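PDB 2V5I: salmonella typhimurium DB7155 bacteriophage DET7 tailspike from Bacteriophage, which probably binds and hydrolyses the O-antigen of Salmonella as the trimeric beta-helical receptor-binding tailspike of phage Det7. Local coordinates for residues Tyr46-Gly51 with Gly73-Asn78; Ala67-Asp72 with Pro89-Lys94; Ser226-Gln231 with Gly254-Lys259; Arg234-Glu239 with Asn272-Phe277; Asp325-Met330 with Ser347-Gln352. All blocks are in the same frame, centred on the assembly; numbering follows the deposited sequence.

Interaction 1 of 5, residues Tyr46-Gly51 with Gly73-Asn78; sequences YNFTDG and GALIFN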
# COMPACT_ATOMS: atom_id res chain seq x y z
N TYR A 46 7.04 -22.99 -36.60
CA TYR A 46 6.04 -22.92 -37.65
C TYR A 46 6.01 -21.54 -38.22
O TYR A 46 5.76 -20.57 -37.52
CB TYR A 46 4.66 -23.26 -37.14
CG TYR A 46 3.62 -23.37 -38.23
CD1 TYR A 46 3.59 -24.48 -39.09
CD2 TYR A 46 2.68 -22.38 -38.44
CE1 TYR A 46 2.63 -24.64 -40.05
CE2 TYR A 46 1.72 -22.51 -39.43
CZ TYR A 46 1.73 -23.64 -40.25
OH TYR A 46 0.73 -23.81 -41.20
N ASN A 47 6.36 -21.46 -39.51
CA ASN A 47 6.39 -20.21 -40.25
C ASN A 47 5.05 -19.97 -40.92
O ASN A 47 4.65 -20.74 -41.82
CB ASN A 47 7.55 -20.31 -41.27
CG ASN A 47 8.92 -20.57 -40.56
OD1 ASN A 47 9.57 -19.62 -40.18
ND2 ASN A 47 9.29 -21.87 -40.31
N PHE A 48 4.28 -18.98 -40.43
CA PHE A 48 2.91 -18.73 -40.92
C PHE A 48 2.87 -17.58 -41.92
O PHE A 48 3.75 -16.73 -41.96
CB PHE A 48 1.92 -18.52 -39.75
CG PHE A 48 2.14 -17.25 -38.96
CD1 PHE A 48 3.02 -17.21 -37.89
CD2 PHE A 48 1.49 -16.07 -39.32
CE1 PHE A 48 3.22 -16.05 -37.19
CE2 PHE A 48 1.70 -14.91 -38.62
CZ PHE A 48 2.59 -14.87 -37.56
N THR A 49 1.81 -17.55 -42.73
CA THR A 49 1.58 -16.42 -43.64
C THR A 49 0.54 -15.46 -43.07
O THR A 49 -0.30 -15.87 -42.27
CB THR A 49 1.06 -16.94 -44.97
OG1 THR A 49 -0.10 -17.73 -44.78
CG2 THR A 49 2.15 -17.81 -45.60
N ASP A 50 0.63 -14.19 -43.43
CA ASP A 50 -0.33 -13.20 -42.95
C ASP A 50 -1.73 -13.61 -43.27
O ASP A 50 -2.09 -13.84 -44.42
CB ASP A 50 -0.04 -11.82 -43.55
CG ASP A 50 -0.96 -10.71 -43.04
OD1 ASP A 50 -1.67 -10.76 -41.97
OD2 ASP A 50 -0.98 -9.67 -43.75
N GLY A 51 -2.58 -13.67 -42.26
CA GLY A 51 -3.94 -14.07 -42.45
C GLY A 51 -4.24 -15.53 -42.42
O GLY A 51 -5.40 -15.93 -42.64
N GLY A 73 2.41 -10.36 -39.75
CA GLY A 73 0.95 -10.34 -39.89
C GLY A 73 0.26 -11.20 -38.84
O GLY A 73 0.86 -11.58 -37.85
N ALA A 74 -0.97 -11.62 -39.14
CA ALA A 74 -1.82 -12.26 -38.15
C ALA A 74 -1.95 -13.77 -38.40
O ALA A 74 -2.16 -14.23 -39.56
CB ALA A 74 -3.21 -11.62 -38.17
N LEU A 75 -1.78 -14.54 -37.33
CA LEU A 75 -2.15 -15.95 -37.26
C LEU A 75 -3.47 -15.98 -36.51
O LEU A 75 -3.54 -15.52 -35.37
CB LEU A 75 -1.07 -16.73 -36.53
CG LEU A 75 -1.30 -18.21 -36.31
CD1 LEU A 75 -1.56 -18.95 -37.66
CD2 LEU A 75 -0.17 -18.82 -35.52
N ILE A 76 -4.54 -16.43 -37.18
CA ILE A 76 -5.93 -16.28 -36.69
C ILE A 76 -6.48 -17.61 -36.20
O ILE A 76 -6.52 -18.56 -36.96
CB ILE A 76 -6.85 -15.71 -37.79
CG1 ILE A 76 -6.31 -14.38 -38.29
CG2 ILE A 76 -8.33 -15.63 -37.28
CD1 ILE A 76 -6.90 -13.92 -39.62
N PHE A 77 -6.96 -17.62 -34.96
CA PHE A 77 -7.53 -18.82 -34.31
C PHE A 77 -9.04 -18.60 -34.13
O PHE A 77 -9.49 -17.78 -33.30
CB PHE A 77 -6.91 -19.08 -32.93
CG PHE A 77 -5.49 -19.67 -32.93
CD1 PHE A 77 -4.74 -19.81 -34.08
CD2 PHE A 77 -4.92 -20.09 -31.73
CE1 PHE A 77 -3.45 -20.38 -34.01
CE2 PHE A 77 -3.68 -20.64 -31.66
CZ PHE A 77 -2.93 -20.78 -32.80
N ASN A 78 -9.83 -19.37 -34.91
CA ASN A 78 -11.29 -19.33 -34.90
C ASN A 78 -11.90 -20.54 -34.25
O ASN A 78 -11.33 -21.64 -34.29
CB ASN A 78 -11.80 -19.31 -36.35
CG ASN A 78 -11.40 -18.07 -37.12
OD1 ASN A 78 -11.71 -16.97 -36.72
ND2 ASN A 78 -10.69 -18.26 -38.23
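F48 lays one face of its ring against L75, at a corner near the start of the right-handed parallel beta-helix expected of a P22-like tailspike, where the chain leaving strand 46-47 passes strand 73-78 of the next turn. From the backbone outwards, F48 CB faces L75 CD1, and F48 CD2 comes to 3.8 Å from L75 CB. Further out F48 CE2 reaches G73 O at 3.5 Å, and CZ stops beside the same carbonyl oxygen. L75 CB stands almost straight over the ring centre, a CH-pi contact; G73 O lies instead near the ring plane, at the edge. F48 CG sits between the backbone N and the carbonyl carbon (chi1 68°), which swings the ring toward G73 and L75 while T49 turns its side chain outwards. F69 touches both F48 and L75 and joins the cluster to the neighbouring strand.

The polar half of the contact follows at D50 and G51. D50 OD1 passes 3.4 Å from G73 CA, which carries no side chain. The same OD1 accepts the N-H of A74 at 3.0 Å, on its anti side and 34° out of the carboxylate plane. G51 O, which also takes the hydroxyl of S53, has I76 CD1 nearby. G51 N returns a bond to A74 O at 2.8 Å, in the carbonyl plane but bent to 139° at the hydrogen.

Interaction 2 of 5, residues Ala67-Asp72 with Pro89-Lys94; sequences AKFIGD and PFMESK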
# COMPACT_ATOMS: atom_id res chain seq x y z
N ALA A 67 8.10 -24.36 -29.14
CA ALA A 67 8.70 -23.80 -30.36
C ALA A 67 7.94 -22.52 -30.71
O ALA A 67 7.02 -22.14 -29.97
CB ALA A 67 8.68 -24.79 -31.49
N LYS A 68 8.33 -21.84 -31.79
CA LYS A 68 7.85 -20.50 -32.12
C LYS A 68 6.92 -20.48 -33.31
O LYS A 68 7.07 -21.30 -34.21
CB LYS A 68 9.01 -19.59 -32.45
CG LYS A 68 10.10 -19.53 -31.42
CD LYS A 68 11.25 -18.63 -31.91
CE LYS A 68 12.33 -18.44 -30.86
NZ LYS A 68 13.28 -17.33 -31.28
N PHE A 69 6.03 -19.49 -33.31
CA PHE A 69 5.24 -19.11 -34.48
C PHE A 69 5.89 -17.86 -35.09
O PHE A 69 5.96 -16.81 -34.45
CB PHE A 69 3.78 -18.77 -34.16
CG PHE A 69 2.97 -19.93 -33.65
CD1 PHE A 69 2.78 -21.06 -34.43
CD2 PHE A 69 2.28 -19.84 -32.45
CE1 PHE A 69 2.00 -22.15 -33.96
CE2 PHE A 69 1.53 -20.94 -31.96
CZ PHE A 69 1.39 -22.07 -32.72
N ILE A 70 6.41 -18.00 -36.32
CA ILE A 70 7.16 -16.97 -36.97
C ILE A 70 6.43 -16.47 -38.22
O ILE A 70 6.10 -17.26 -39.12
CB ILE A 70 8.58 -17.50 -37.36
CG1 ILE A 70 9.31 -18.10 -36.12
CG2 ILE A 70 9.40 -16.41 -38.02
CD1 ILE A 70 10.51 -18.91 -36.44
N GLY A 71 6.26 -15.17 -38.32
CA GLY A 71 5.62 -14.60 -39.51
C GLY A 71 5.36 -13.12 -39.34
O GLY A 71 5.40 -12.62 -38.21
N ASP A 72 5.07 -12.44 -40.44
CA ASP A 72 4.65 -11.06 -40.42
C ASP A 72 3.14 -11.09 -40.57
O ASP A 72 2.63 -11.79 -41.43
CB ASP A 72 5.24 -10.24 -41.55
CG ASP A 72 6.71 -10.01 -41.42
OD1 ASP A 72 7.25 -10.07 -40.30
OD2 ASP A 72 7.39 -9.78 -42.49
N PRO A 89 3.18 -19.79 -25.69
CA PRO A 89 3.31 -19.43 -27.08
C PRO A 89 4.44 -18.41 -27.23
O PRO A 89 4.78 -17.66 -26.30
CB PRO A 89 1.95 -18.81 -27.43
CG PRO A 89 1.50 -18.24 -26.14
CD PRO A 89 1.98 -19.22 -25.09
N PHE A 90 5.06 -18.38 -28.41
CA PHE A 90 6.08 -17.38 -28.69
C PHE A 90 5.85 -16.89 -30.14
O PHE A 90 6.02 -17.68 -31.10
CB PHE A 90 7.49 -18.00 -28.55
CG PHE A 90 8.62 -17.00 -28.56
CD1 PHE A 90 9.11 -16.48 -29.75
CD2 PHE A 90 9.18 -16.57 -27.37
CE1 PHE A 90 10.18 -15.55 -29.77
CE2 PHE A 90 10.21 -15.63 -27.36
CZ PHE A 90 10.73 -15.13 -28.57
N MET A 91 5.46 -15.60 -30.31
CA MET A 91 5.24 -14.98 -31.62
C MET A 91 6.47 -14.19 -32.02
O MET A 91 6.96 -13.38 -31.23
CB MET A 91 4.04 -14.04 -31.50
CG MET A 91 2.81 -14.72 -31.07
SD MET A 91 2.22 -16.10 -32.06
CE MET A 91 1.99 -15.34 -33.65
N GLU A 92 7.04 -14.45 -33.22
CA GLU A 92 8.24 -13.71 -33.67
C GLU A 92 8.02 -13.23 -35.10
O GLU A 92 7.52 -13.98 -35.96
CB GLU A 92 9.46 -14.61 -33.59
CG GLU A 92 10.71 -13.98 -34.22
CD GLU A 92 11.97 -14.75 -33.98
OE1 GLU A 92 12.04 -15.61 -33.07
OE2 GLU A 92 12.96 -14.45 -34.70
N SER A 93 8.31 -11.96 -35.36
CA SER A 93 8.17 -11.45 -36.71
C SER A 93 9.17 -12.10 -37.60
O SER A 93 10.26 -12.46 -37.16
CB SER A 93 8.30 -9.92 -36.79
OG SER A 93 9.61 -9.48 -36.36
N LYS A 94 8.81 -12.18 -38.87
CA LYS A 94 9.73 -12.63 -39.91
C LYS A 94 10.74 -11.52 -40.24
O LYS A 94 11.97 -11.76 -40.35
CB LYS A 94 8.85 -13.00 -41.12
CG LYS A 94 9.58 -13.47 -42.29
CD LYS A 94 8.68 -14.17 -43.30
CE LYS A 94 7.77 -13.28 -44.03
NZ LYS A 94 6.99 -14.13 -45.01
O HOH W 1 4.62 -20.75 -30.07
O HOH W 2 4.60 -14.16 -42.78
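The F69 ring meets M91 at its edge: SD lies near the ring plane, 74° off the normal, and touches F69 CD2 at 3.8 Å, a Met-aromatic contact. M91 is bent at both chi2 and chi3, which curls its thioether back across the strand pair so that CE also reaches F69 CB. The F90 ring has K68 alongside, the two side chains pointing the same way, with K68 CG 3.6 Å from F90 CD1. Beyond CG the lysine stays extended, its CE passing F90 CE1 before NZ forms a salt bridge with E92 OE1 at 2.8 Å, nearly along the C-O bond direction. E92 OE2 has a second cation, K124, so the carboxylate is held between two lysines and is probably kept ionised.

These side chains project from neighbouring strands on successive coils of the parallel beta-helix, 69-70 and 85-92. F69 N to F90 O, E92 N to F69 O and G71 N to E92 O form the parallel ladder. F69 and M91 share one face, where M91 packs on A156 and L158; I70 and E92 share the other. Where the ladder begins, a water takes the N-H of F90 and donates to A67 O. Where it ends, K94 N gives D72 OD1 a weak bond, bent to 126°, while D72 OD2 pairs with the hydroxyl of T95.

Interaction 3 of 5, residues Ser226-Gln231 with Gly254-Lys259; sequences SGSGVQ and GESGFK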
# COMPACT_ATOMS: atom_id res chain seq x y z
N SER A 226 5.43 -0.30 -30.15
CA SER A 226 5.26 1.07 -30.63
C SER A 226 4.00 1.71 -30.02
O SER A 226 3.83 2.96 -30.13
CB SER A 226 5.04 1.06 -32.13
OG SER A 226 6.13 0.53 -32.84
N GLY A 227 3.09 0.87 -29.55
CA GLY A 227 1.84 1.30 -28.91
C GLY A 227 1.86 1.00 -27.42
O GLY A 227 2.92 1.18 -26.74
N SER A 228 0.70 0.73 -26.87
CA SER A 228 0.56 0.54 -25.44
C SER A 228 0.75 -0.91 -25.04
O SER A 228 0.53 -1.82 -25.85
CB SER A 228 -0.76 1.14 -24.95
OG SER A 228 -0.75 2.54 -25.14
N GLY A 229 1.21 -1.13 -23.81
CA GLY A 229 1.48 -2.46 -23.34
C GLY A 229 0.24 -3.33 -23.33
O GLY A 229 0.19 -4.44 -23.84
N VAL A 230 -0.76 -2.84 -22.59
CA VAL A 230 -2.07 -3.46 -22.52
C VAL A 230 -3.13 -2.44 -22.88
O VAL A 230 -3.10 -1.32 -22.39
CB VAL A 230 -2.42 -4.02 -21.08
CG1 VAL A 230 -3.79 -4.70 -21.05
CG2 VAL A 230 -1.35 -4.97 -20.58
N GLN A 231 -4.06 -2.80 -23.75
CA GLN A 231 -5.12 -1.88 -24.09
C GLN A 231 -6.48 -2.54 -24.24
O GLN A 231 -6.56 -3.69 -24.62
CB GLN A 231 -4.80 -1.12 -25.37
CG GLN A 231 -4.70 -1.92 -26.57
CD GLN A 231 -3.97 -1.17 -27.76
OE1 GLN A 231 -3.59 0.00 -27.65
NE2 GLN A 231 -3.83 -1.84 -28.88
N GLY A 254 6.25 2.27 -26.22
CA GLY A 254 6.30 3.38 -27.20
C GLY A 254 5.16 4.34 -27.05
O GLY A 254 5.31 5.52 -27.44
N GLU A 255 4.01 3.87 -26.51
CA GLU A 255 2.90 4.75 -26.15
C GLU A 255 2.78 4.75 -24.61
O GLU A 255 3.68 5.30 -23.94
CB GLU A 255 1.58 4.47 -26.91
CG GLU A 255 0.58 5.65 -26.89
CD GLU A 255 -0.91 5.23 -27.16
OE1 GLU A 255 -1.20 4.02 -27.36
OE2 GLU A 255 -1.78 6.11 -27.12
N SER A 256 1.80 4.06 -24.06
CA SER A 256 1.55 4.06 -22.63
C SER A 256 1.64 2.64 -22.10
O SER A 256 1.45 1.64 -22.82
CB SER A 256 0.19 4.62 -22.32
OG SER A 256 0.16 6.03 -22.68
N GLY A 257 1.89 2.52 -20.80
CA GLY A 257 1.96 1.16 -20.22
C GLY A 257 0.61 0.45 -20.39
O GLY A 257 0.54 -0.68 -20.84
N PHE A 258 -0.42 1.11 -19.87
CA PHE A 258 -1.74 0.58 -19.80
C PHE A 258 -2.75 1.64 -20.23
O PHE A 258 -2.68 2.76 -19.76
CB PHE A 258 -2.03 0.22 -18.33
CG PHE A 258 -1.01 -0.74 -17.74
CD1 PHE A 258 -1.06 -2.09 -17.97
CD2 PHE A 258 0.11 -0.24 -17.01
CE1 PHE A 258 -0.09 -2.96 -17.46
CE2 PHE A 258 1.09 -1.13 -16.48
CZ PHE A 258 1.01 -2.45 -16.74
N LYS A 259 -3.64 1.24 -21.13
CA LYS A 259 -4.51 2.23 -21.82
C LYS A 259 -5.95 1.76 -21.96
O LYS A 259 -6.18 0.65 -22.46
CB LYS A 259 -3.92 2.54 -23.19
CG LYS A 259 -4.70 3.53 -24.10
CD LYS A 259 -4.18 3.47 -25.52
CE LYS A 259 -4.90 4.41 -26.44
NZ LYS A 259 -4.18 4.39 -27.78
O HOH W 3 3.36 5.57 -29.83
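S228 and S256 meet through the hydroxyl of S228, whose OG accepts the N-H of S256 at 3.2 Å. In one of two conformers of the E255 side chain, the same hydroxyl donates to E255 OE1 at 2.7 Å from well above the carboxylate plane, so that it bridges two successive residues of the adjacent coil. Among the charges, and for that conformer, K259 NZ reaches both E255 oxygens at 3.0 Å, using the syn lone pair of each. The extended lysine (CG anti to the backbone N, chi1 179°) runs back past S228 to get there, its CD 3.6 Å from S228 OG. K259 also forms a cation-pi contact with Y261.

Four backbone bonds run alongside: E255 N to G227 O, G229 N to S256 O, V230 N to G257 O and K259 N to V230 O. A water donates to S226 O and, weakly, to G254 O.

Apolar contact is confined to V230 and F258, where V230 CG2 lies 3.9 Å from F258 CD1. On that inward face F258 stacks on F290, and V245 touches both V230 and F258. Like residues stacked in register on successive coils, S228 on S256 and G229 on G257, mark a parallel beta-helix.

Interaction 4 of 5, residues Arg234-Glu239 with Asn272-Phe277; sequences RNNGGE and NYNLQF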
# COMPACT_ATOMS: atom_id res chain seq x y z
N ARG A 234 -13.93 -0.91 -25.72
CA ARG A 234 -15.33 -1.26 -25.45
C ARG A 234 -15.49 -2.49 -24.52
O ARG A 234 -16.23 -3.40 -24.80
CB ARG A 234 -16.06 -1.45 -26.77
CG ARG A 234 -17.60 -1.40 -26.66
CD ARG A 234 -18.26 -1.17 -28.00
NE ARG A 234 -19.72 -1.41 -27.99
CZ ARG A 234 -20.29 -2.60 -28.06
NH1 ARG A 234 -19.58 -3.72 -28.12
NH2 ARG A 234 -21.64 -2.71 -28.05
N ASN A 235 -14.73 -2.46 -23.42
CA ASN A 235 -14.89 -3.38 -22.29
C ASN A 235 -15.60 -2.66 -21.14
O ASN A 235 -15.33 -1.50 -20.87
CB ASN A 235 -13.53 -3.92 -21.86
CG ASN A 235 -13.08 -5.08 -22.71
OD1 ASN A 235 -12.87 -6.22 -22.20
ND2 ASN A 235 -12.96 -4.88 -24.00
N ASN A 236 -16.53 -3.39 -20.50
CA ASN A 236 -17.28 -2.94 -19.29
C ASN A 236 -17.26 -4.06 -18.28
O ASN A 236 -17.91 -5.06 -18.52
CB ASN A 236 -18.67 -2.49 -19.68
CG ASN A 236 -19.45 -1.93 -18.51
OD1 ASN A 236 -18.95 -1.91 -17.38
ND2 ASN A 236 -20.63 -1.34 -18.80
N GLY A 237 -16.54 -3.86 -17.17
CA GLY A 237 -16.42 -4.92 -16.14
C GLY A 237 -17.69 -4.98 -15.29
O GLY A 237 -17.80 -5.90 -14.42
N GLY A 238 -18.66 -4.10 -15.57
CA GLY A 238 -19.92 -4.10 -14.81
C GLY A 238 -19.75 -3.69 -13.36
O GLY A 238 -18.67 -3.27 -12.90
N GLU A 239 -20.83 -3.75 -12.58
CA GLU A 239 -20.70 -3.36 -11.21
C GLU A 239 -19.70 -4.26 -10.47
O GLU A 239 -19.03 -3.80 -9.52
CB GLU A 239 -22.04 -3.37 -10.49
CG GLU A 239 -22.86 -2.10 -10.77
CD GLU A 239 -23.93 -2.32 -11.78
OE1 GLU A 239 -24.01 -3.45 -12.34
OE2 GLU A 239 -24.71 -1.36 -12.01
N ASN A 272 -14.30 2.47 -22.21
CA ASN A 272 -14.28 1.36 -21.27
C ASN A 272 -14.82 1.86 -19.92
O ASN A 272 -14.60 3.00 -19.55
CB ASN A 272 -12.87 0.86 -21.07
CG ASN A 272 -12.25 0.44 -22.37
OD1 ASN A 272 -12.42 -0.68 -22.80
ND2 ASN A 272 -11.57 1.39 -23.02
N TYR A 273 -15.38 0.92 -19.15
CA TYR A 273 -15.97 1.24 -17.86
C TYR A 273 -15.67 0.10 -16.86
O TYR A 273 -15.61 -1.04 -17.28
CB TYR A 273 -17.48 1.31 -17.99
CG TYR A 273 -18.02 2.51 -18.79
CD1 TYR A 273 -18.11 2.44 -20.16
CD2 TYR A 273 -18.42 3.64 -18.13
CE1 TYR A 273 -18.62 3.55 -20.91
CE2 TYR A 273 -18.90 4.73 -18.83
CZ TYR A 273 -19.02 4.64 -20.22
OH TYR A 273 -19.48 5.75 -20.89
N ASN A 274 -15.48 0.46 -15.58
CA ASN A 274 -15.53 -0.54 -14.50
C ASN A 274 -14.47 -1.61 -14.65
O ASN A 274 -14.73 -2.80 -14.40
CB ASN A 274 -16.92 -1.20 -14.49
CG ASN A 274 -18.04 -0.24 -14.10
OD1 ASN A 274 -18.00 0.45 -13.05
ND2 ASN A 274 -19.13 -0.26 -14.92
N LEU A 275 -13.24 -1.19 -14.96
CA LEU A 275 -12.11 -2.12 -15.08
C LEU A 275 -11.19 -1.92 -13.86
O LEU A 275 -11.21 -0.86 -13.24
CB LEU A 275 -11.28 -1.87 -16.38
CG LEU A 275 -12.10 -2.16 -17.67
CD1 LEU A 275 -11.14 -1.86 -18.82
CD2 LEU A 275 -12.60 -3.58 -17.73
N GLN A 276 -10.46 -2.97 -13.50
CA GLN A 276 -9.40 -2.86 -12.48
C GLN A 276 -8.05 -2.49 -13.02
O GLN A 276 -7.65 -2.98 -14.09
CB GLN A 276 -9.25 -4.23 -11.80
CG GLN A 276 -10.49 -4.69 -11.07
CD GLN A 276 -10.23 -6.02 -10.42
OE1 GLN A 276 -9.36 -6.07 -9.54
NE2 GLN A 276 -10.90 -7.09 -10.87
N PHE A 277 -7.32 -1.66 -12.28
CA PHE A 277 -5.91 -1.37 -12.55
C PHE A 277 -5.24 -1.41 -11.18
O PHE A 277 -5.37 -0.44 -10.41
CB PHE A 277 -5.73 -0.04 -13.27
CG PHE A 277 -6.32 -0.05 -14.62
CD1 PHE A 277 -5.59 -0.53 -15.68
CD2 PHE A 277 -7.64 0.40 -14.84
CE1 PHE A 277 -6.20 -0.61 -16.96
CE2 PHE A 277 -8.21 0.28 -16.09
CZ PHE A 277 -7.49 -0.23 -17.13
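N236 and N274 join amide to amide: N274 ND2 donates to N236 OD1 at 3.0 Å along an almost straight line, 176° at the hydrogen, with the oxygen in the N274 amide plane. The two amides lie side by side, their planes 23° apart. N236 OD1 has a second donor, G238 N at 2.9 Å, which comes from above the carbonyl plane and closes an Asx turn. With CG anti to its backbone N (chi1 -176°), N236 brings that oxygen to both donors at once, and two bonds fix the rotation of the amide.

N272 OD1 accepts N235 N at 3.0 Å, the donor tilted from the amide carbonyl plane, while N272 ND2 goes to F232 O. The main chain pairs between these side-chain bonds, Y273 N to N235 O and G237 N to Y273 O, each 3.0 Å. N235 is buried and fully engaged, its ND2 held by N206 and L233 O and its OD1 by N215. Y273 leads its hydroxyl away to D307. L275 CD2 approaches N235 CB.

The segment 234-239 is a loop between strands 230-233 and 244-246, laid beside the approach to strand 276-278; G107 of the second subunit packs on E239, and R221 of that subunit on Q276.

Interaction 5 of 5, residues Asp325-Met330 with Ser347-Gln352; sequences DNILVM and SNVTVQ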
# COMPACT_ATOMS: atom_id res chain seq x y z
N ASP A 325 -5.95 1.08 -7.69
CA ASP A 325 -5.33 0.93 -6.35
C ASP A 325 -4.01 0.21 -6.45
O ASP A 325 -3.86 -0.77 -7.15
CB ASP A 325 -6.28 0.09 -5.44
CG ASP A 325 -5.72 -0.12 -4.04
OD1 ASP A 325 -5.64 0.86 -3.26
OD2 ASP A 325 -5.38 -1.28 -3.68
N ASN A 326 -3.02 0.74 -5.73
CA ASN A 326 -1.72 0.14 -5.59
C ASN A 326 -0.99 0.02 -6.93
O ASN A 326 -0.61 -1.05 -7.37
CB ASN A 326 -1.78 -1.23 -4.92
CG ASN A 326 -0.41 -1.78 -4.64
OD1 ASN A 326 0.53 -1.01 -4.49
ND2 ASN A 326 -0.29 -3.11 -4.53
N ILE A 327 -0.84 1.17 -7.58
CA ILE A 327 -0.08 1.24 -8.83
C ILE A 327 1.15 2.11 -8.68
O ILE A 327 1.18 3.02 -7.87
CB ILE A 327 -0.98 1.75 -10.01
CG1 ILE A 327 -1.60 3.12 -9.76
CG2 ILE A 327 -2.07 0.73 -10.32
CD1 ILE A 327 -2.08 3.81 -10.96
N LEU A 328 2.16 1.84 -9.51
CA LEU A 328 3.47 2.52 -9.43
C LEU A 328 3.92 2.91 -10.83
O LEU A 328 3.78 2.11 -11.76
CB LEU A 328 4.53 1.59 -8.82
CG LEU A 328 6.01 2.03 -8.85
CD1 LEU A 328 6.23 3.24 -8.02
CD2 LEU A 328 6.94 0.87 -8.41
N VAL A 329 4.35 4.17 -10.98
CA VAL A 329 4.91 4.63 -12.25
C VAL A 329 6.26 5.31 -11.99
O VAL A 329 6.36 6.11 -11.07
CB VAL A 329 3.97 5.62 -12.98
CG1 VAL A 329 4.59 6.10 -14.29
CG2 VAL A 329 2.55 5.03 -13.23
N MET A 330 7.25 5.03 -12.85
CA MET A 330 8.51 5.75 -12.77
C MET A 330 9.08 6.04 -14.15
O MET A 330 8.93 5.24 -15.09
CB MET A 330 9.53 4.91 -11.99
CG MET A 330 9.14 4.66 -10.57
SD MET A 330 10.44 3.78 -9.65
CE MET A 330 11.76 4.98 -9.78
N SER A 347 -6.82 5.24 -5.09
CA SER A 347 -6.06 5.11 -3.85
C SER A 347 -4.71 4.44 -4.04
O SER A 347 -4.49 3.63 -4.93
CB SER A 347 -6.82 4.25 -2.81
OG SER A 347 -7.24 3.00 -3.38
N ASN A 348 -3.78 4.85 -3.19
CA ASN A 348 -2.54 4.14 -3.06
C ASN A 348 -1.77 4.14 -4.39
O ASN A 348 -1.45 3.08 -4.96
CB ASN A 348 -2.75 2.74 -2.49
CG ASN A 348 -3.64 2.75 -1.24
OD1 ASN A 348 -3.59 3.67 -0.40
ND2 ASN A 348 -4.52 1.76 -1.15
N VAL A 349 -1.47 5.34 -4.85
CA VAL A 349 -0.77 5.55 -6.11
C VAL A 349 0.59 6.09 -5.80
O VAL A 349 0.70 6.98 -4.98
CB VAL A 349 -1.56 6.62 -6.94
CG1 VAL A 349 -0.75 7.16 -8.12
CG2 VAL A 349 -2.87 6.02 -7.45
N THR A 350 1.64 5.60 -6.48
CA THR A 350 3.02 6.06 -6.29
C THR A 350 3.60 6.40 -7.67
O THR A 350 3.75 5.53 -8.54
CB THR A 350 3.87 4.97 -5.59
OG1 THR A 350 3.26 4.64 -4.30
CG2 THR A 350 5.31 5.48 -5.40
N VAL A 351 3.82 7.70 -7.92
CA VAL A 351 4.47 8.16 -9.14
C VAL A 351 5.76 8.85 -8.69
O VAL A 351 5.73 9.80 -7.91
CB VAL A 351 3.55 9.15 -9.90
CG1 VAL A 351 4.25 9.62 -11.15
CG2 VAL A 351 2.24 8.50 -10.28
N GLN A 352 6.90 8.40 -9.21
CA GLN A 352 8.17 8.94 -8.73
C GLN A 352 9.16 9.05 -9.86
O GLN A 352 9.28 8.15 -10.69
CB GLN A 352 8.70 8.19 -7.51
CG GLN A 352 8.90 6.79 -7.63
CD GLN A 352 9.02 5.96 -6.28
OE1 GLN A 352 8.74 6.38 -5.10
NE2 GLN A 352 9.44 4.75 -6.49
O HOH W 4 1.56 2.51 -4.76
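D325 and S347 meet where each chain turns a corner of the coil. D325 CG is anti to the backbone N (chi1 180°), which carries the carboxylate over to S347; there S347 OG donates to D325 OD1 at 2.7 Å from the anti side. N348 ND2 also comes near this oxygen, but a bond there is doubtful; N348 OD1 pairs with N370.

Past the corner, strands 327-330 and 349-352 run 7° from parallel, as neighbours on successive coils of the beta-helix. I327 and V349 lie side by side, with I327 CG1 3.9 Å from V349 CG2, while V329 and V351 continue the same face. On the opposite face L328 extends CD1 to T350 CG2 at 3.6 Å. With CG beside its backbone N and chi2 extended, M330 brings SD to Q352, whose NE2 makes a weak, nearly straight bond to it (3.5 Å, 173°); the bend at chi3 turns CE alone.

A water donates to I327 O and N348 O and pairs with T350 OG1 at 2.8 Å. T350 OG1 also bonds N348 of the third subunit, and N348 ND2 bonds T350 of the second. The chemistry thus differs by face: I327 and V329 pack on F290 and V349 on I371, whereas the threonine-asparagine bonds tie the three subunits together.

Overall arrangement
Interactions 1, 2, 3 and 5 pair successive coils of one parallel beta-helix, while interaction 4 pairs a loop with the run-up to a strand. Interactions 1 and 2 are partly buried neighbours near the start of the helix: segments 46-51 and 67-72 share backbone bonds, and F48 N reaches I70 O at 2.8 Å. Interactions 3 and 5 are buried, their centres about 17 Å apart, yet interaction 3 relies on serine, glycine and a salt bridge, interaction 5 on aliphatic pairs on one face and polar bonds at its corner and subunit interface. Interaction 4, largely amide chemistry, connects to interaction 5 where F277 O meets D325 N. Other subunits touch interactions 4 and 5 alone, with T350 and N348 hydrogen-bonded between subunits in interaction 5.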